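Local coordinates for sensor protein (Rhodopseudomonas palustris, PDB 2OOL) that senses light through a bound biliverdin chromophore as a bacteriophytochrome, this piece being its PAS-GAF chromophore-binding part, and probably signals through a histidine kinase region, at residues A[49-53]-A[90-95]; A[125-129]-A[248-252]; A[175-179]-A[304-310]. One frame throughout, in Å; residues are numbered along the deposited sequence.

Contact 1. Residues A[49-53]-A[90-95]; sequences SETDL and LTHALH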
loop_
_atom_site.group_PDB
_atom_site.type_symbol
_atom_site.label_atom_id
_atom_site.label_comp_id
_atom_site.label_asym_id
_atom_site.label_seq_id
_atom_site.Cartn_x
_atom_site.Cartn_y
_atom_site.Cartn_z
ATOM N N SER A 49 20.473 -13.504 -22.670
ATOM C CA SER A 49 21.058 -14.692 -22.085
ATOM C C SER A 49 21.481 -14.409 -20.648
ATOM O O SER A 49 21.814 -13.287 -20.299
ATOM C CB SER A 49 22.263 -15.128 -22.897
ATOM O OG SER A 49 23.286 -14.196 -22.702
ATOM N N GLU A 50 21.478 -15.446 -19.818
ATOM C CA GLU A 50 21.657 -15.268 -18.373
ATOM C C GLU A 50 23.130 -15.134 -18.041
ATOM O O GLU A 50 23.484 -14.733 -16.933
ATOM C CB GLU A 50 21.078 -16.471 -17.619
ATOM C CG GLU A 50 20.075 -16.106 -16.507
ATOM C CD GLU A 50 19.227 -17.306 -16.166
ATOM O OE1 GLU A 50 17.978 -17.203 -16.083
ATOM O OE2 GLU A 50 19.828 -18.388 -16.020
ATOM N N THR A 51 23.980 -15.476 -19.002
ATOM C CA THR A 51 25.416 -15.431 -18.826
ATOM C C THR A 51 25.917 -13.973 -18.825
ATOM O O THR A 51 25.952 -13.302 -17.768
ATOM C CB THR A 51 26.084 -16.307 -19.926
ATOM O OG1 THR A 51 27.509 -16.164 -19.884
ATOM C CG2 THR A 51 25.549 -15.970 -21.356
ATOM N N ASP A 52 26.231 -13.480 -20.020
ATOM C CA ASP A 52 26.730 -12.127 -20.254
ATOM C C ASP A 52 25.622 -11.226 -20.825
ATOM O O ASP A 52 25.881 -10.126 -21.328
ATOM C CB ASP A 52 27.915 -12.202 -21.223
ATOM C CG ASP A 52 27.784 -13.377 -22.195
ATOM O OD1 ASP A 52 26.599 -13.689 -22.545
ATOM O OD2 ASP A 52 28.840 -13.987 -22.556
ATOM N N LEU A 53 24.377 -11.692 -20.756
ATOM C CA LEU A 53 23.254 -10.843 -21.047
ATOM C C LEU A 53 23.226 -10.309 -22.494
ATOM O O LEU A 53 22.870 -9.154 -22.751
ATOM C CB LEU A 53 23.232 -9.719 -19.991
ATOM C CG LEU A 53 22.536 -10.166 -18.706
ATOM C CD1 LEU A 53 22.473 -9.069 -17.676
ATOM C CD2 LEU A 53 21.110 -10.597 -19.044
ATOM N N LEU A 90 20.482 -4.537 -13.317
ATOM C CA LEU A 90 19.973 -5.672 -14.083
ATOM C C LEU A 90 20.748 -6.936 -13.704
ATOM O O LEU A 90 20.163 -7.946 -13.289
ATOM C CB LEU A 90 20.109 -5.392 -15.567
ATOM C CG LEU A 90 19.636 -6.442 -16.580
ATOM C CD1 LEU A 90 18.154 -6.810 -16.402
ATOM C CD2 LEU A 90 19.894 -5.955 -18.009
ATOM N N THR A 91 22.072 -6.849 -13.803
ATOM C CA THR A 91 22.944 -7.978 -13.450
ATOM C C THR A 91 22.644 -8.442 -12.013
ATOM O O THR A 91 22.320 -9.595 -11.820
ATOM C CB THR A 91 24.396 -7.640 -13.686
ATOM O OG1 THR A 91 24.581 -7.330 -15.077
ATOM C CG2 THR A 91 25.282 -8.803 -13.354
ATOM N N HIS A 92 22.634 -7.554 -11.024
ATOM C CA HIS A 92 22.252 -7.973 -9.667
ATOM C C HIS A 92 20.873 -8.647 -9.606
ATOM O O HIS A 92 20.678 -9.591 -8.835
ATOM C CB HIS A 92 22.274 -6.799 -8.662
ATOM C CG HIS A 92 22.055 -7.227 -7.233
ATOM N ND1 HIS A 92 20.901 -6.939 -6.525
ATOM C CD2 HIS A 92 22.829 -7.969 -6.396
ATOM C CE1 HIS A 92 20.985 -7.462 -5.312
ATOM N NE2 HIS A 92 22.148 -8.086 -5.204
ATOM N N ALA A 93 19.898 -8.159 -10.372
ATOM C CA ALA A 93 18.552 -8.727 -10.311
ATOM C C ALA A 93 18.548 -10.197 -10.753
ATOM O O ALA A 93 17.911 -11.048 -10.138
ATOM C CB ALA A 93 17.587 -7.911 -11.159
ATOM N N LEU A 94 19.271 -10.485 -11.823
ATOM C CA LEU A 94 19.367 -11.832 -12.336
ATOM C C LEU A 94 20.267 -12.725 -11.477
ATOM O O LEU A 94 19.777 -13.615 -10.791
ATOM C CB LEU A 94 19.924 -11.795 -13.741
ATOM C CG LEU A 94 18.961 -11.632 -14.890
ATOM C CD1 LEU A 94 18.683 -10.247 -15.071
ATOM C CD2 LEU A 94 19.732 -12.154 -16.110
ATOM N N HIS A 95 21.581 -12.462 -11.527
ATOM C CA HIS A 95 22.633 -13.262 -10.891
ATOM C C HIS A 95 22.679 -13.194 -9.357
ATOM O O HIS A 95 23.798 -13.160 -8.793
ATOM C CB HIS A 95 24.051 -12.798 -11.363
ATOM C CG HIS A 95 24.269 -12.786 -12.851
ATOM N ND1 HIS A 95 25.518 -12.570 -13.409
ATOM C CD2 HIS A 95 23.419 -12.955 -13.894
ATOM C CE1 HIS A 95 25.424 -12.612 -14.730
ATOM N NE2 HIS A 95 24.157 -12.837 -15.048
#
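Leu53 and Leu94 meet tip to tip, methyl against methyl, with CD2 of Leu53 3.6 Å from CD2 of Leu94, at the centre of the tight side. The other branch of Leu53, CD1, turns to the preceding turn of helix 84-94 and lies 4.0 Å from CG of Leu90, with the hydroxyl of Thr91 beside it. That hydroxyl is hydrogen-bonded to the backbone oxygen of Ala87. Leu90 and Leu94 also rest on Leu122 of strand 114-125, which continues the apolar layer into the PAS sheet. CG of Glu50 packs on Leu94, and its carboxylate forms a salt bridge with Arg124 of the same strand.

The outer side is looser and polar. His95, just past the helix end, has CG beside its own backbone N (chi1 -55°), a turn that brings the ring back toward the 49-53 loop. Its NE2 donates a weak, bent hydrogen bond to Glu50 O at 2.8 Å (123° at the hydrogen), while Thr51 O approaches the ring edge, 3.2 Å from CE1.

A little more than half of the buried surface comes from the leucines, while the imidazole, gripping a backbone carbonyl only loosely, adds a modest polar closure at the solvent side.

Contact 2. Residues A[125-129]-A[248-252]; sequences HDSIV and NPRLG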
loop_
_atom_site.group_PDB
_atom_site.type_symbol
_atom_site.label_atom_id
_atom_site.label_comp_id
_atom_site.label_asym_id
_atom_site.label_seq_id
_atom_site.Cartn_x
_atom_site.Cartn_y
_atom_site.Cartn_z
ATOM N N HIS A 125 11.370 -18.003 -18.094
ATOM C CA HIS A 125 10.350 -19.005 -18.515
ATOM C C HIS A 125 11.010 -19.659 -19.735
ATOM O O HIS A 125 11.752 -18.998 -20.467
ATOM C CB HIS A 125 8.959 -18.290 -18.747
ATOM C CG HIS A 125 7.837 -19.180 -19.256
ATOM N ND1 HIS A 125 7.363 -20.277 -18.561
ATOM C CD2 HIS A 125 7.085 -19.105 -20.386
ATOM C CE1 HIS A 125 6.385 -20.844 -19.246
ATOM N NE2 HIS A 125 6.198 -20.150 -20.356
ATOM N N ASP A 126 10.926 -20.996 -19.870
ATOM C CA ASP A 126 11.541 -21.703 -21.020
ATOM C C ASP A 126 13.002 -21.514 -21.220
ATOM O O ASP A 126 13.509 -21.388 -22.354
ATOM C CB ASP A 126 10.811 -21.361 -22.313
ATOM C CG ASP A 126 9.416 -22.015 -22.375
ATOM O OD1 ASP A 126 8.963 -22.584 -21.358
ATOM O OD2 ASP A 126 8.815 -22.041 -23.476
ATOM N N SER A 127 13.725 -21.575 -20.117
ATOM C CA SER A 127 15.163 -21.574 -20.169
ATOM C C SER A 127 15.708 -20.252 -20.680
ATOM O O SER A 127 16.890 -20.150 -21.008
ATOM C CB SER A 127 15.664 -22.807 -21.007
ATOM O OG SER A 127 14.691 -23.870 -20.852
ATOM N N ILE A 128 14.865 -19.207 -20.721
ATOM C CA ILE A 128 15.323 -17.877 -21.164
ATOM C C ILE A 128 14.850 -16.750 -20.271
ATOM O O ILE A 128 13.945 -16.923 -19.479
ATOM C CB ILE A 128 14.901 -17.570 -22.644
ATOM C CG1 ILE A 128 13.386 -17.624 -22.814
ATOM C CG2 ILE A 128 15.621 -18.534 -23.630
ATOM C CD1 ILE A 128 12.884 -16.886 -23.999
ATOM N N VAL A 129 15.408 -15.559 -20.479
ATOM C CA VAL A 129 15.095 -14.379 -19.682
ATOM C C VAL A 129 14.551 -13.341 -20.601
ATOM O O VAL A 129 15.159 -13.064 -21.611
ATOM C CB VAL A 129 16.378 -13.814 -19.020
ATOM C CG1 VAL A 129 16.058 -12.565 -18.221
ATOM C CG2 VAL A 129 17.050 -14.901 -18.150
ATOM N N ASN A 248 13.102 -19.004 -29.621
ATOM C CA ASN A 248 13.703 -19.194 -28.329
ATOM C C ASN A 248 15.119 -19.729 -28.591
ATOM O O ASN A 248 15.284 -20.736 -29.272
ATOM C CB ASN A 248 12.830 -20.130 -27.505
ATOM C CG ASN A 248 13.453 -20.505 -26.188
ATOM O OD1 ASN A 248 14.651 -20.767 -26.115
ATOM N ND2 ASN A 248 12.638 -20.558 -25.130
ATOM N N PRO A 249 16.155 -19.001 -28.126
ATOM C CA PRO A 249 17.531 -19.390 -28.496
ATOM C C PRO A 249 17.998 -20.666 -27.820
ATOM O O PRO A 249 18.915 -21.336 -28.340
ATOM C CB PRO A 249 18.371 -18.189 -28.025
ATOM C CG PRO A 249 17.630 -17.681 -26.876
ATOM C CD PRO A 249 16.162 -17.811 -27.247
ATOM N N ARG A 250 17.428 -21.015 -26.672
ATOM C CA ARG A 250 17.879 -22.253 -26.000
ATOM C C ARG A 250 17.126 -23.505 -26.525
ATOM O O ARG A 250 17.728 -24.520 -26.741
ATOM C CB ARG A 250 17.693 -22.129 -24.476
ATOM C CG ARG A 250 18.648 -21.155 -23.759
ATOM C CD ARG A 250 20.096 -21.445 -24.043
ATOM N NE ARG A 250 20.685 -20.438 -24.931
ATOM C CZ ARG A 250 21.677 -20.645 -25.811
ATOM N NH1 ARG A 250 22.202 -21.863 -26.005
ATOM N NH2 ARG A 250 22.120 -19.616 -26.535
ATOM N N LEU A 251 15.792 -23.395 -26.718
ATOM C CA LEU A 251 14.947 -24.561 -27.000
ATOM C C LEU A 251 14.466 -24.668 -28.433
ATOM O O LEU A 251 14.160 -25.799 -28.869
ATOM C CB LEU A 251 13.756 -24.595 -26.094
ATOM C CG LEU A 251 14.061 -24.509 -24.599
ATOM C CD1 LEU A 251 12.739 -24.388 -23.894
ATOM C CD2 LEU A 251 14.898 -25.682 -24.021
ATOM N N GLY A 252 14.491 -23.569 -29.201
ATOM C CA GLY A 252 13.936 -23.593 -30.545
ATOM C C GLY A 252 12.489 -23.235 -30.334
ATOM O O GLY A 252 12.023 -23.059 -29.173
HETATM O O HOH W 1 9.890 -19.876 -25.225
#
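Ile128, Asn248 and Ser127 have the most surface buried here. From Ile128, CG2 rests against both the amide oxygen of Asn248 and the ring of Pro249, 3.5 Å from OD1 of the former and 3.7 Å from CD of the latter. CG1 occupies the crowded position between backbone N and carbonyl carbon (chi1 59°); it and CD1 lie alongside ND2 of Asn248, while CG2 makes the closest approach.

Asn248 uses both ends of its amide. ND2 gives Asp126 O a nearly straight bond of 3.0 Å (173° at the hydrogen), lying in the amide plane and meeting a lone pair in the carbonyl plane; it also donates to a water that bridges to Asp126 OD2. OD1 turns back on its own loop, accepting from Arg250 N at 2.8 Å, which makes an Asx turn, and from Leu251 N, above the carbonyl plane, which extends it to an Asx motif. Four bonds thus fix the rotation of a buried amide.

Ser127 lies at the exposed end, its OG 3.7 Å from CD1 of Leu251, and its carbonyl oxygen touches CG of Arg250.

The type I' turn from His125 to Ile128 joins strands 114-125 and 128-134 of the PAS sheet; Ile128 also packs on Val47 of strand 44-48, and the facing loop runs from strand 241-244 toward helix 267-276.

Contact 3. Residues A[175-179]-A[304-310]; sequences RITGF and RFVSYEV
Arg304 lies along the ring of Phe179 and ends at the C-terminal end of helix 162-177. Its CB is 4.0 Å from Phe179 CE1, CG comes nearer that atom, and CD sits 3.8 Å from both CE1 and CD1. Extended from CG to NE, with CG opposite the backbone N (chi1 -179°), the chain carries the guanidinium past the ring to Thr177. There NE donates to Thr177 O over 3.2 Å, in the carbonyl plane although the oxygen is tilted from the guanidinium plane, and NH2 adds a weak second bond. At the tip, Gly178 CA lies over one face of the guanidinium, 3.8 Å from NH2, while Gly178 O stands 4.0 Å above its plane, over its centre. Ring and guanidinium planes are 87° apart.

Beyond the arginine, Val306 CG2 presses on Phe179 CE1 at 3.3 Å, and Val310 CG1, in the first turn of helix 308-332, meets Ile176 O near the end of helix 162-177. Ser307 OG caps helix 308-332 by a weak bond from Val310 N and is also hydrogen-bonded to Asp137. The Phe179 side chain is about 8 Å from the bound biliverdin.

A water bridges Thr177 O to Phe305 O. A positive charge at this helix carboxyl end is probably stabilised by the helix dipole. Bonds to Thr177 O, with the valine and phenylalanine packing, join the two helix ends in the GAF domain.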
loop_
_atom_site.group_PDB
_atom_site.type_symbol
_atom_site.label_atom_id
_atom_site.label_comp_id
_atom_site.label_asym_id
_atom_site.label_seq_id
_atom_site.Cartn_x
_atom_site.Cartn_y
_atom_site.Cartn_z
ATOM N N ARG A 175 -10.619 4.040 -7.844
ATOM C CA ARG A 175 -9.848 5.101 -7.184
ATOM C C ARG A 175 -8.394 5.211 -7.655
ATOM O O ARG A 175 -7.902 6.307 -7.908
ATOM C CB ARG A 175 -9.816 4.849 -5.677
ATOM C CG ARG A 175 -9.751 6.103 -4.813
ATOM C CD ARG A 175 -9.985 5.736 -3.346
ATOM N NE ARG A 175 -11.413 5.679 -3.012
ATOM C CZ ARG A 175 -12.111 4.607 -2.609
ATOM N NH1 ARG A 175 -11.549 3.424 -2.431
ATOM N NH2 ARG A 175 -13.413 4.755 -2.329
ATOM N N ILE A 176 -7.718 4.080 -7.793
ATOM C CA ILE A 176 -6.276 4.095 -8.002
ATOM C C ILE A 176 -5.884 3.892 -9.451
ATOM O O ILE A 176 -4.736 4.125 -9.788
ATOM C CB ILE A 176 -5.565 3.076 -7.081
ATOM C CG1 ILE A 176 -5.939 1.640 -7.459
ATOM C CG2 ILE A 176 -5.934 3.356 -5.583
ATOM C CD1 ILE A 176 -5.233 0.568 -6.608
ATOM N N THR A 177 -6.819 3.479 -10.302
ATOM C CA THR A 177 -6.561 3.298 -11.730
ATOM C C THR A 177 -7.053 4.478 -12.555
ATOM O O THR A 177 -6.537 4.749 -13.631
ATOM C CB THR A 177 -7.194 1.974 -12.296
ATOM O OG1 THR A 177 -8.616 1.953 -12.156
ATOM C CG2 THR A 177 -6.623 0.733 -11.623
ATOM N N GLY A 178 -8.084 5.157 -12.068
ATOM C CA GLY A 178 -8.775 6.166 -12.845
ATOM C C GLY A 178 -9.617 5.667 -14.004
ATOM O O GLY A 178 -10.089 6.463 -14.801
ATOM N N PHE A 179 -9.817 4.358 -14.119
ATOM C CA PHE A 179 -10.546 3.813 -15.269
ATOM C C PHE A 179 -12.030 4.150 -15.066
ATOM O O PHE A 179 -12.518 4.249 -13.937
ATOM C CB PHE A 179 -10.323 2.298 -15.429
ATOM C CG PHE A 179 -9.181 1.913 -16.365
ATOM C CD1 PHE A 179 -7.938 2.564 -16.329
ATOM C CD2 PHE A 179 -9.346 0.874 -17.252
ATOM C CE1 PHE A 179 -6.916 2.175 -17.160
ATOM C CE2 PHE A 179 -8.329 0.460 -18.088
ATOM C CZ PHE A 179 -7.104 1.114 -18.048
ATOM N N ARG A 304 -5.475 4.229 -22.174
ATOM C CA ARG A 304 -4.911 4.625 -20.896
ATOM C C ARG A 304 -4.026 3.566 -20.238
ATOM O O ARG A 304 -4.446 2.390 -20.126
ATOM C CB ARG A 304 -6.035 4.931 -19.961
ATOM C CG ARG A 304 -5.589 5.373 -18.584
ATOM C CD ARG A 304 -6.790 5.929 -17.794
ATOM N NE ARG A 304 -6.354 6.287 -16.447
ATOM C CZ ARG A 304 -6.331 7.516 -15.963
ATOM N NH1 ARG A 304 -6.797 8.521 -16.676
ATOM N NH2 ARG A 304 -5.898 7.731 -14.726
ATOM N N PHE A 305 -2.878 4.005 -19.711
ATOM C CA PHE A 305 -1.895 3.104 -19.123
ATOM C C PHE A 305 -1.951 3.162 -17.618
ATOM O O PHE A 305 -2.226 4.199 -17.037
ATOM C CB PHE A 305 -0.483 3.467 -19.587
ATOM C CG PHE A 305 0.601 2.516 -19.094
ATOM C CD1 PHE A 305 1.555 2.940 -18.169
ATOM C CD2 PHE A 305 0.652 1.205 -19.546
ATOM C CE1 PHE A 305 2.542 2.094 -17.721
ATOM C CE2 PHE A 305 1.630 0.332 -19.100
ATOM C CZ PHE A 305 2.600 0.789 -18.170
ATOM N N VAL A 306 -1.686 2.032 -16.995
ATOM C CA VAL A 306 -1.623 1.916 -15.560
ATOM C C VAL A 306 -0.257 1.321 -15.222
ATOM O O VAL A 306 0.145 0.285 -15.801
ATOM C CB VAL A 306 -2.802 0.996 -15.007
ATOM C CG1 VAL A 306 -2.760 0.886 -13.482
ATOM C CG2 VAL A 306 -4.138 1.543 -15.435
ATOM N N SER A 307 0.503 1.992 -14.354
ATOM C CA SER A 307 1.919 1.568 -14.102
ATOM C C SER A 307 2.024 0.205 -13.432
ATOM O O SER A 307 1.080 -0.274 -12.855
ATOM C CB SER A 307 2.652 2.582 -13.229
ATOM O OG SER A 307 2.264 2.426 -11.866
ATOM N N TYR A 308 3.188 -0.431 -13.479
ATOM C CA TYR A 308 3.319 -1.753 -12.920
ATOM C C TYR A 308 2.923 -1.793 -11.434
ATOM O O TYR A 308 2.281 -2.759 -10.972
ATOM C CB TYR A 308 4.744 -2.211 -13.050
ATOM C CG TYR A 308 4.953 -3.675 -12.814
ATOM C CD1 TYR A 308 4.681 -4.592 -13.809
ATOM C CD2 TYR A 308 5.442 -4.133 -11.613
ATOM C CE1 TYR A 308 4.902 -5.939 -13.608
ATOM C CE2 TYR A 308 5.672 -5.479 -11.404
ATOM C CZ TYR A 308 5.386 -6.370 -12.393
ATOM O OH TYR A 308 5.613 -7.721 -12.199
ATOM N N GLU A 309 3.357 -0.770 -10.686
ATOM C CA GLU A 309 3.145 -0.706 -9.262
ATOM C C GLU A 309 1.645 -0.531 -8.936
ATOM O O GLU A 309 1.167 -1.113 -7.966
ATOM C CB GLU A 309 3.946 0.458 -8.616
ATOM C CG GLU A 309 5.489 0.350 -8.694
ATOM C CD GLU A 309 6.093 1.087 -9.892
ATOM O OE1 GLU A 309 5.436 1.136 -10.964
ATOM O OE2 GLU A 309 7.223 1.631 -9.749
ATOM N N VAL A 310 0.913 0.234 -9.747
ATOM C CA VAL A 310 -0.529 0.324 -9.579
ATOM C C VAL A 310 -1.228 -1.014 -9.840
ATOM O O VAL A 310 -2.178 -1.372 -9.122
ATOM C CB VAL A 310 -1.156 1.469 -10.378
ATOM C CG1 VAL A 310 -2.708 1.425 -10.263
ATOM C CG2 VAL A 310 -0.641 2.837 -9.831
HETATM O O HOH W 2 -3.868 5.160 -14.635
#

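From the N terminus, contact 1 closes first, bringing helix 84-94 back to the loop between strands 44-48 and 55-59, wholly within the PAS range. Contact 2 opens later, at the turn between strands 114-125 and 128-134, and closes only at 248-252, so it ties the PAS sheet to a loop in the GAF range. Contact 3 opens inside that span and closes beyond it, at the start of helix 308-332; the two cross. Contacts 1 and 2 touch through Glu50 and Leu94 against Val129, their centres 15 Å apart. Contact 3 lies on the opposite side of the chain's centre from contact 2, about 31 Å between centres, and joins two GAF helices.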